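Slr0280 protein (Synechocystis sp., PDB 5H3K) is of unknown function but carries a phosphodiester glycosidase (NAGPA-type) domain, so it may cleave sugar phosphodiesters. Local coordinates at residues A[56-67]-A[79-89]; A[523-531]-A[547-558]. All blocks are in the same frame, centred on the assembly; numbering follows the deposited sequence.

Contact 1: residues A[56-67]-A[79-89]; sequences ISIDGKSYPVAW and GLGDTGAMQFL
A beta hairpin, strand 61-72 followed by strand 75-81, runs directly into helix 82-89, and this contact is where Val65, Tyr63 and Pro64 of the first strand meet the helix. Gly81 N donates to Ala66 O at 2.8 Å in a nearly straight bond (171°) that ties the end of the second strand to the first; one step back, Trp67 and Leu80 form an antiparallel non-hydrogen-bonded pair, Trp67 CB lying 3.7 Å from Leu80 CD2. The helix then turns Phe88 back onto the strand. With CG anti to the carbonyl carbon (chi1 -68°), the ring settles among three consecutive residues: Val65 CG2 approaches Phe88 CD2 at 3.6 Å, Tyr63 CB meets Phe88 CD1 at 3.6 Å, and Pro64 CD touches the far end at Phe88 CZ, 3.9 Å away. The rings of Tyr63 and Phe88 lie obliquely, their planes 39° apart. A leucine in place of Phe88 would probably leave Pro64 without its apolar partner at CZ and open a gap beside Tyr63. Past the ring, Leu89 CD2 is met by the CD1 methyls of Ile56 and Ile58, each at 3.9 Å. Gly84 lets the helix come close to Val65, since a beta carbon there would press on Val65 CG1. Strand 143-145 touches Ile56 and Leu80 through Leu144, while Gln589 touches Phe88. Gly81 is the N-cap residue, and the whole is a beta hairpin followed directly by a short helix that packs on the first hairpin strand, roughly antiparallel to it.

Contact 2: residues A[523-531]-A[547-558]; sequences AFQQQRASR and SHNRVGGAGASL
Phe524, within helix 522-526, meets Leu558 across the contact, its CE1 3.8 Å from Leu558 CD1. Beyond it a water bridges Gln525 O and Gln527 O to Leu558 N. The Arg528 guanidinium carries Ser557 CB over one face, while its NH2 turns back along its own segment to Gln526 O. Ala529 N donates to Ala556 O, and its methyl lies over the centre of the Arg531 guanidinium. Ser530 OG and His548 ND1 share a hydrogen bond of 2.7 Å at the imidazole edge; His548 NE2 goes on to Asp592. Arg531 bends at chi2 (-73°), bringing its guanidinium side-on to Ala556 O, which NE reaches at 3.0 Å and NH2 at 3.1 Å. Of these two, NH2 uses a lone pair in the carbonyl plane and NE lies above that plane; Ala529 N is the third donor to this one oxygen. Leu558 CG packs against the guanidinium face opposite Ala529 CB. Arg531 and Ser547 finish as an antiparallel hydrogen-bonded pair, where strands 531-536 and 542-547 meet; Phe561 of helix 558-567 touches both side chains, and Val295 of strand 291-300 lies against Ser547.

How the contacts relate
Contact 1 closes before contact 2 opens along the chain, and the two do not touch: their centres are 32 Å apart and their nearest atoms about 12 Å. They belong to separate sheets: 56-67/79-89 to the mixed sheet near the N-terminus, while 523-531/547-558 lies at the ends of the adjacent inner strands 531-536 and 542-547 of an eight-stranded antiparallel sheet, in the phosphodiester glycosidase domain. The region 586-593 reaches toward both: Leu586, Gln589 and Leu590 receive side chains of helix 82-89, while Asp592 and Arg593 meet His548. Strand 271-276 of the eight-stranded sheet also supplies Trp275, whose indole N-H is hydrogen-bonded to the Asp82 carboxylate. Which residues form an active site is not established.

Contact 1: residues A[56-67]-A[79-89]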
loop_
_atom_site.group_PDB
_atom_site.type_symbol
_atom_site.label_atom_id
_atom_site.label_comp_id
_atom_site.label_asym_id
_atom_site.label_seq_id
_atom_site.Cartn_x
_atom_site.Cartn_y
_atom_site.Cartn_z
ATOM N N ILE A 56 -0.168 16.976 13.068
ATOM C CA ILE A 56 0.720 17.968 13.658
ATOM C C ILE A 56 0.517 19.251 12.876
ATOM O O ILE A 56 0.116 19.213 11.705
ATOM C CB ILE A 56 2.204 17.532 13.646
ATOM C CG1 ILE A 56 2.714 17.306 12.221
ATOM C CG2 ILE A 56 2.393 16.274 14.487
ATOM C CD1 ILE A 56 4.238 17.130 12.146
ATOM N N SER A 57 0.760 20.388 13.518
ATOM C CA SER A 57 0.591 21.672 12.852
ATOM C C SER A 57 1.922 22.398 12.770
ATOM O O SER A 57 2.639 22.501 13.762
ATOM C CB SER A 57 -0.431 22.525 13.594
ATOM O OG SER A 57 -0.580 23.766 12.936
ATOM N N ILE A 58 2.262 22.879 11.575
ATOM C CA ILE A 58 3.487 23.639 11.353
ATOM C C ILE A 58 3.153 24.902 10.563
ATOM O O ILE A 58 2.626 24.812 9.449
ATOM C CB ILE A 58 4.509 22.835 10.526
ATOM C CG1 ILE A 58 4.884 21.527 11.234
ATOM C CG2 ILE A 58 5.746 23.669 10.268
ATOM C CD1 ILE A 58 5.864 20.666 10.442
ATOM N N ASP A 59 3.460 26.067 11.128
ATOM C CA ASP A 59 3.130 27.343 10.486
ATOM C C ASP A 59 1.649 27.403 10.077
ATOM O O ASP A 59 1.317 27.848 8.986
ATOM C CB ASP A 59 4.049 27.596 9.278
ATOM C CG ASP A 59 3.942 29.017 8.741
ATOM O OD1 ASP A 59 3.388 29.882 9.457
ATOM O OD2 ASP A 59 4.414 29.271 7.608
ATOM N N GLY A 60 0.765 26.924 10.950
ATOM C CA GLY A 60 -0.667 27.023 10.723
ATOM C C GLY A 60 -1.266 26.027 9.745
ATOM O O GLY A 60 -2.451 26.118 9.409
ATOM N N LYS A 61 -0.459 25.080 9.274
ATOM C CA LYS A 61 -0.960 24.051 8.365
ATOM C C LYS A 61 -0.849 22.678 9.020
ATOM O O LYS A 61 0.133 22.392 9.702
ATOM C CB LYS A 61 -0.200 24.081 7.037
ATOM C CG LYS A 61 -0.286 25.419 6.314
ATOM C CD LYS A 61 -1.719 25.957 6.267
ATOM C CE LYS A 61 -2.494 25.500 5.023
ATOM N NZ LYS A 61 -3.760 26.292 4.821
ATOM N N SER A 62 -1.867 21.843 8.833
ATOM C CA SER A 62 -1.882 20.520 9.451
ATOM C C SER A 62 -1.380 19.455 8.491
ATOM O O SER A 62 -1.691 19.484 7.292
ATOM C CB SER A 62 -3.284 20.155 9.934
ATOM O OG SER A 62 -3.691 21.021 10.976
ATOM N N TYR A 63 -0.606 18.518 9.029
ATOM C CA TYR A 63 -0.052 17.410 8.251
ATOM C C TYR A 63 -0.365 16.099 8.970
ATOM O O TYR A 63 -0.457 16.073 10.196
ATOM C CB TYR A 63 1.456 17.602 8.082
ATOM C CG TYR A 63 1.814 18.885 7.381
ATOM C CD1 TYR A 63 2.197 20.012 8.100
ATOM C CD2 TYR A 63 1.746 18.979 6.000
ATOM C CE1 TYR A 63 2.518 21.203 7.454
ATOM C CE2 TYR A 63 2.063 20.155 5.347
ATOM C CZ TYR A 63 2.453 21.263 6.076
ATOM O OH TYR A 63 2.769 22.434 5.422
ATOM N N PRO A 64 -0.576 15.012 8.208
ATOM C CA PRO A 64 -0.929 13.709 8.789
ATOM C C PRO A 64 0.288 13.024 9.416
ATOM O O PRO A 64 1.049 12.345 8.724
ATOM C CB PRO A 64 -1.417 12.914 7.580
ATOM C CG PRO A 64 -0.631 13.510 6.413
ATOM C CD PRO A 64 -0.517 14.978 6.732
ATOM N N VAL A 65 0.478 13.226 10.717
ATOM C CA VAL A 65 1.567 12.597 11.453
ATOM C C VAL A 65 1.032 12.087 12.789
ATOM O O VAL A 65 0.449 12.859 13.559
ATOM C CB VAL A 65 2.732 13.578 11.735
ATOM C CG1 VAL A 65 3.788 12.906 12.619
ATOM C CG2 VAL A 65 3.359 14.076 10.443
ATOM N N ALA A 66 1.222 10.798 13.068
ATOM C CA ALA A 66 0.785 10.250 14.347
ATOM C C ALA A 66 1.672 10.779 15.474
ATOM O O ALA A 66 2.898 10.841 15.339
ATOM C CB ALA A 66 0.819 8.722 14.314
ATOM N N TRP A 67 1.056 11.161 16.587
ATOM C CA TRP A 67 1.815 11.582 17.758
ATOM C C TRP A 67 1.161 11.060 19.028
ATOM O O TRP A 67 -0.034 10.730 19.048
ATOM C CB TRP A 67 1.945 13.111 17.814
ATOM C CG TRP A 67 0.632 13.778 17.947
ATOM C CD1 TRP A 67 -0.187 14.179 16.937
ATOM C CD2 TRP A 67 -0.036 14.119 19.170
ATOM N NE1 TRP A 67 -1.328 14.744 17.454
ATOM C CE2 TRP A 67 -1.259 14.722 18.822
ATOM C CE3 TRP A 67 0.283 13.973 20.524
ATOM C CZ2 TRP A 67 -2.168 15.178 19.781
ATOM C CZ3 TRP A 67 -0.619 14.430 21.474
ATOM C CH2 TRP A 67 -1.831 15.018 21.096
ATOM N N GLY A 79 6.180 11.790 21.433
ATOM C CA GLY A 79 6.640 10.871 20.411
ATOM C C GLY A 79 5.912 11.112 19.098
ATOM O O GLY A 79 4.733 11.450 19.101
ATOM N N LEU A 80 6.619 10.954 17.981
ATOM C CA LEU A 80 6.025 11.105 16.653
ATOM C C LEU A 80 6.256 9.811 15.877
ATOM O O LEU A 80 7.322 9.210 15.994
ATOM C CB LEU A 80 6.707 12.244 15.891
ATOM C CG LEU A 80 6.767 13.611 16.566
ATOM C CD1 LEU A 80 7.324 14.632 15.596
ATOM C CD2 LEU A 80 5.399 14.018 17.021
ATOM N N GLY A 81 5.272 9.381 15.089
ATOM C CA GLY A 81 5.483 8.248 14.193
ATOM C C GLY A 81 6.739 8.443 13.364
ATOM O O GLY A 81 6.927 9.510 12.763
ATOM N N ASP A 82 7.616 7.440 13.349
ATOM C CA ASP A 82 8.944 7.625 12.767
ATOM C C ASP A 82 8.929 8.033 11.298
ATOM O O ASP A 82 9.618 8.982 10.896
ATOM C CB ASP A 82 9.867 6.403 13.037
ATOM C CG ASP A 82 9.441 5.117 12.320
ATOM O OD1 ASP A 82 8.264 4.933 11.909
ATOM O OD2 ASP A 82 10.332 4.246 12.186
ATOM N N THR A 83 8.119 7.342 10.502
ATOM C CA THR A 83 8.064 7.637 9.079
ATOM C C THR A 83 7.423 9.003 8.865
ATOM O O THR A 83 7.702 9.689 7.871
ATOM C CB THR A 83 7.326 6.527 8.299
ATOM O OG1 THR A 83 6.054 6.277 8.905
ATOM C CG2 THR A 83 8.130 5.241 8.322
ATOM N N GLY A 84 6.585 9.412 9.813
ATOM C CA GLY A 84 5.966 10.729 9.767
ATOM C C GLY A 84 6.952 11.826 10.124
ATOM O O GLY A 84 7.000 12.869 9.465
ATOM N N ALA A 85 7.760 11.593 11.156
ATOM C CA ALA A 85 8.776 12.572 11.545
ATOM C C ALA A 85 9.784 12.742 10.414
ATOM O O ALA A 85 10.238 13.855 10.129
ATOM C CB ALA A 85 9.476 12.146 12.827
ATOM N N MET A 86 10.120 11.629 9.764
ATOM C CA MET A 86 11.063 11.636 8.660
ATOM C C MET A 86 10.546 12.504 7.522
ATOM O O MET A 86 11.278 13.340 6.978
ATOM C CB MET A 86 11.301 10.208 8.167
ATOM C CG MET A 86 12.350 10.109 7.066
ATOM S SD MET A 86 12.606 8.416 6.494
ATOM C CE MET A 86 11.014 8.086 5.712
ATOM N N GLN A 87 9.270 12.338 7.189
ATOM C CA GLN A 87 8.728 12.968 5.992
ATOM C C GLN A 87 8.239 14.384 6.176
ATOM O O GLN A 87 8.227 15.156 5.222
ATOM C CB GLN A 87 7.632 12.101 5.384
ATOM C CG GLN A 87 8.222 10.912 4.673
ATOM C CD GLN A 87 7.186 10.043 4.040
ATOM O OE1 GLN A 87 6.200 10.526 3.472
ATOM N NE2 GLN A 87 7.394 8.743 4.132
ATOM N N PHE A 88 7.844 14.733 7.392
ATOM C CA PHE A 88 7.254 16.045 7.624
ATOM C C PHE A 88 8.102 16.976 8.483
ATOM O O PHE A 88 7.875 18.187 8.490
ATOM C CB PHE A 88 5.837 15.885 8.176
ATOM C CG PHE A 88 4.867 15.313 7.168
ATOM C CD1 PHE A 88 4.190 16.144 6.282
ATOM C CD2 PHE A 88 4.641 13.947 7.101
ATOM C CE1 PHE A 88 3.291 15.620 5.359
ATOM C CE2 PHE A 88 3.752 13.414 6.184
ATOM C CZ PHE A 88 3.074 14.253 5.306
ATOM N N LEU A 89 9.090 16.428 9.186
ATOM C CA LEU A 89 10.052 17.264 9.912
ATOM C C LEU A 89 11.408 17.297 9.215
ATOM O O LEU A 89 12.154 18.268 9.358
ATOM C CB LEU A 89 10.234 16.802 11.355
ATOM C CG LEU A 89 9.004 16.669 12.245
ATOM C CD1 LEU A 89 9.444 16.531 13.688
ATOM C CD2 LEU A 89 8.060 17.852 12.067
#

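Contact 2: residues A[523-531]-A[547-558]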
loop_
_atom_site.group_PDB
_atom_site.type_symbol
_atom_site.label_atom_id
_atom_site.label_comp_id
_atom_site.label_asym_id
_atom_site.label_seq_id
_atom_site.Cartn_x
_atom_site.Cartn_y
_atom_site.Cartn_z
ATOM N N ALA A 523 -0.121 -6.002 -24.704
ATOM C CA ALA A 523 0.243 -4.661 -24.242
ATOM C C ALA A 523 0.760 -4.686 -22.799
ATOM O O ALA A 523 1.758 -4.033 -22.468
ATOM C CB ALA A 523 -0.949 -3.720 -24.366
ATOM N N PHE A 524 0.068 -5.430 -21.937
ATOM C CA PHE A 524 0.479 -5.560 -20.545
ATOM C C PHE A 524 1.865 -6.191 -20.486
ATOM O O PHE A 524 2.731 -5.760 -19.717
ATOM C CB PHE A 524 -0.538 -6.409 -19.778
ATOM C CG PHE A 524 -0.245 -6.535 -18.303
ATOM C CD1 PHE A 524 0.516 -7.592 -17.822
ATOM C CD2 PHE A 524 -0.741 -5.601 -17.399
ATOM C CE1 PHE A 524 0.775 -7.728 -16.460
ATOM C CE2 PHE A 524 -0.486 -5.721 -16.035
ATOM C CZ PHE A 524 0.274 -6.778 -15.565
ATOM N N GLN A 525 2.086 -7.193 -21.327
ATOM C CA GLN A 525 3.339 -7.940 -21.292
ATOM C C GLN A 525 4.575 -7.176 -21.743
ATOM O O GLN A 525 5.686 -7.521 -21.345
ATOM C CB GLN A 525 3.219 -9.235 -22.097
ATOM C CG GLN A 525 2.286 -10.240 -21.467
ATOM C CD GLN A 525 2.263 -11.568 -22.202
ATOM O OE1 GLN A 525 3.312 -12.183 -22.440
ATOM N NE2 GLN A 525 1.064 -12.024 -22.559
ATOM N N GLN A 526 4.417 -6.163 -22.580
ATOM C CA GLN A 526 5.609 -5.462 -23.065
ATOM C C GLN A 526 5.811 -4.136 -22.345
ATOM O O GLN A 526 6.736 -3.385 -22.621
ATOM C CB GLN A 526 5.572 -5.286 -24.585
ATOM C CG GLN A 526 4.295 -4.667 -25.107
ATOM C CD GLN A 526 4.103 -4.902 -26.603
ATOM O OE1 GLN A 526 4.411 -5.983 -27.118
ATOM N NE2 GLN A 526 3.590 -3.889 -27.305
ATOM N N GLN A 527 4.948 -3.878 -21.377
ATOM C CA GLN A 527 4.990 -2.632 -20.639
ATOM C C GLN A 527 6.151 -2.581 -19.624
ATOM O O GLN A 527 6.478 -3.589 -18.981
ATOM C CB GLN A 527 3.639 -2.471 -19.951
ATOM C CG GLN A 527 3.428 -1.229 -19.148
ATOM C CD GLN A 527 2.005 -1.165 -18.625
ATOM O OE1 GLN A 527 1.428 -2.191 -18.239
ATOM N NE2 GLN A 527 1.424 0.033 -18.625
ATOM N N ARG A 528 6.787 -1.413 -19.518
ATOM C CA ARG A 528 7.753 -1.119 -18.452
ATOM C C ARG A 528 7.075 -0.213 -17.421
ATOM O O ARG A 528 6.507 0.814 -17.787
ATOM C CB ARG A 528 8.974 -0.399 -19.025
ATOM C CG ARG A 528 10.110 -1.321 -19.414
ATOM C CD ARG A 528 9.712 -2.284 -20.479
ATOM N NE ARG A 528 10.831 -3.131 -20.883
ATOM C CZ ARG A 528 10.737 -4.063 -21.823
ATOM N NH1 ARG A 528 11.792 -4.803 -22.148
ATOM N NH2 ARG A 528 9.578 -4.251 -22.439
ATOM N N ALA A 529 7.113 -0.582 -16.141
ATOM C CA ALA A 529 6.318 0.149 -15.154
ATOM C C ALA A 529 6.814 -0.008 -13.724
ATOM O O ALA A 529 7.633 -0.887 -13.442
ATOM C CB ALA A 529 4.844 -0.302 -15.239
ATOM N N SER A 530 6.291 0.832 -12.826
ATOM C CA SER A 530 6.416 0.592 -11.391
ATOM C C SER A 530 5.804 -0.776 -11.114
ATOM O O SER A 530 4.856 -1.186 -11.794
ATOM C CB SER A 530 5.680 1.661 -10.581
ATOM O OG SER A 530 6.222 2.949 -10.849
ATOM N N ARG A 531 6.361 -1.495 -10.143
ATOM C CA ARG A 531 5.856 -2.827 -9.779
ATOM C C ARG A 531 5.693 -3.028 -8.269
ATOM O O ARG A 531 6.420 -2.436 -7.458
ATOM C CB ARG A 531 6.775 -3.926 -10.330
ATOM C CG ARG A 531 7.059 -3.841 -11.834
ATOM C CD ARG A 531 5.838 -4.253 -12.676
ATOM N NE ARG A 531 6.172 -4.116 -14.091
ATOM C CZ ARG A 531 5.328 -4.303 -15.099
ATOM N NH1 ARG A 531 4.070 -4.665 -14.869
ATOM N NH2 ARG A 531 5.761 -4.128 -16.348
ATOM N N SER A 547 9.010 -1.282 -6.563
ATOM C CA SER A 547 10.097 -0.794 -7.410
ATOM C C SER A 547 9.579 0.258 -8.376
ATOM O O SER A 547 8.432 0.210 -8.816
ATOM C CB SER A 547 10.757 -1.934 -8.184
ATOM O OG SER A 547 9.868 -2.460 -9.152
ATOM N N HIS A 548 10.425 1.217 -8.726
ATOM C CA HIS A 548 10.008 2.209 -9.717
ATOM C C HIS A 548 10.968 2.237 -10.899
ATOM O O HIS A 548 11.268 1.177 -11.452
ATOM C CB HIS A 548 9.748 3.560 -9.043
ATOM C CG HIS A 548 8.630 3.496 -8.038
ATOM N ND1 HIS A 548 7.305 3.542 -8.412
ATOM C CD2 HIS A 548 8.645 3.340 -6.695
ATOM C CE1 HIS A 548 6.544 3.439 -7.331
ATOM N NE2 HIS A 548 7.327 3.315 -6.279
ATOM N N ASN A 549 11.432 3.408 -11.319
ATOM C CA ASN A 549 12.314 3.467 -12.488
ATOM C C ASN A 549 13.722 3.044 -12.136
ATOM O O ASN A 549 14.212 3.346 -11.035
ATOM C CB ASN A 549 12.369 4.889 -13.059
ATOM C CG ASN A 549 11.057 5.314 -13.685
ATOM O OD1 ASN A 549 10.910 5.311 -14.906
ATOM N ND2 ASN A 549 10.094 5.678 -12.851
ATOM N N ARG A 550 14.381 2.355 -13.061
ATOM C CA ARG A 550 15.800 2.071 -12.896
ATOM C C ARG A 550 16.563 3.388 -13.021
ATOM O O ARG A 550 16.055 4.370 -13.593
ATOM C CB ARG A 550 16.287 1.050 -13.930
ATOM C CG ARG A 550 16.537 1.629 -15.330
ATOM C CD ARG A 550 16.530 0.534 -16.391
ATOM N NE ARG A 550 15.180 0.009 -16.627
ATOM C CZ ARG A 550 14.912 -1.166 -17.199
ATOM N NH1 ARG A 550 13.654 -1.552 -17.366
ATOM N NH2 ARG A 550 15.897 -1.961 -17.594
ATOM N N VAL A 551 17.764 3.431 -12.455
ATOM C CA VAL A 551 18.587 4.632 -12.564
ATOM C C VAL A 551 18.812 4.941 -14.039
ATOM O O VAL A 551 19.367 4.124 -14.775
ATOM C CB VAL A 551 19.931 4.482 -11.813
ATOM C CG1 VAL A 551 20.809 5.721 -12.021
ATOM C CG2 VAL A 551 19.682 4.251 -10.325
ATOM N N GLY A 552 18.323 6.102 -14.473
ATOM C CA GLY A 552 18.497 6.569 -15.840
ATOM C C GLY A 552 17.694 5.837 -16.903
ATOM O O GLY A 552 18.071 5.828 -18.071
ATOM N N GLY A 553 16.584 5.217 -16.510
ATOM C CA GLY A 553 15.807 4.429 -17.445
ATOM C C GLY A 553 14.378 4.201 -16.980
ATOM O O GLY A 553 13.892 4.897 -16.087
ATOM N N ALA A 554 13.709 3.229 -17.586
ATOM C CA ALA A 554 12.298 2.978 -17.311
ATOM C C ALA A 554 12.070 2.027 -16.130
ATOM O O ALA A 554 13.023 1.497 -15.532
ATOM C CB ALA A 554 11.610 2.450 -18.560
ATOM N N GLY A 555 10.796 1.818 -15.796
ATOM C CA GLY A 555 10.421 0.834 -14.789
ATOM C C GLY A 555 10.672 -0.563 -15.336
ATOM O O GLY A 555 11.014 -0.727 -16.510
ATOM N N ALA A 556 10.517 -1.576 -14.491
ATOM C CA ALA A 556 10.848 -2.945 -14.883
ATOM C C ALA A 556 9.785 -3.559 -15.778
ATOM O O ALA A 556 8.605 -3.269 -15.627
ATOM C CB ALA A 556 11.049 -3.821 -13.642
ATOM N N SER A 557 10.212 -4.411 -16.712
ATOM C CA SER A 557 9.315 -5.333 -17.389
ATOM C C SER A 557 8.979 -6.445 -16.407
ATOM O O SER A 557 9.586 -6.526 -15.340
ATOM C CB SER A 557 9.984 -5.939 -18.627
ATOM O OG SER A 557 11.053 -6.794 -18.246
ATOM N N LEU A 558 8.017 -7.300 -16.749
ATOM C CA LEU A 558 7.678 -8.431 -15.872
ATOM C C LEU A 558 8.875 -9.372 -15.653
ATOM O O LEU A 558 9.111 -9.845 -14.535
ATOM C CB LEU A 558 6.471 -9.215 -16.408
ATOM C CG LEU A 558 5.115 -8.505 -16.428
ATOM C CD1 LEU A 558 4.131 -9.326 -17.268
ATOM C CD2 LEU A 558 4.588 -8.299 -15.010
HETATM O O HOH W 1 6.504 -6.423 -19.093
HETATM O O HOH W 2 8.400 3.269 -17.052
#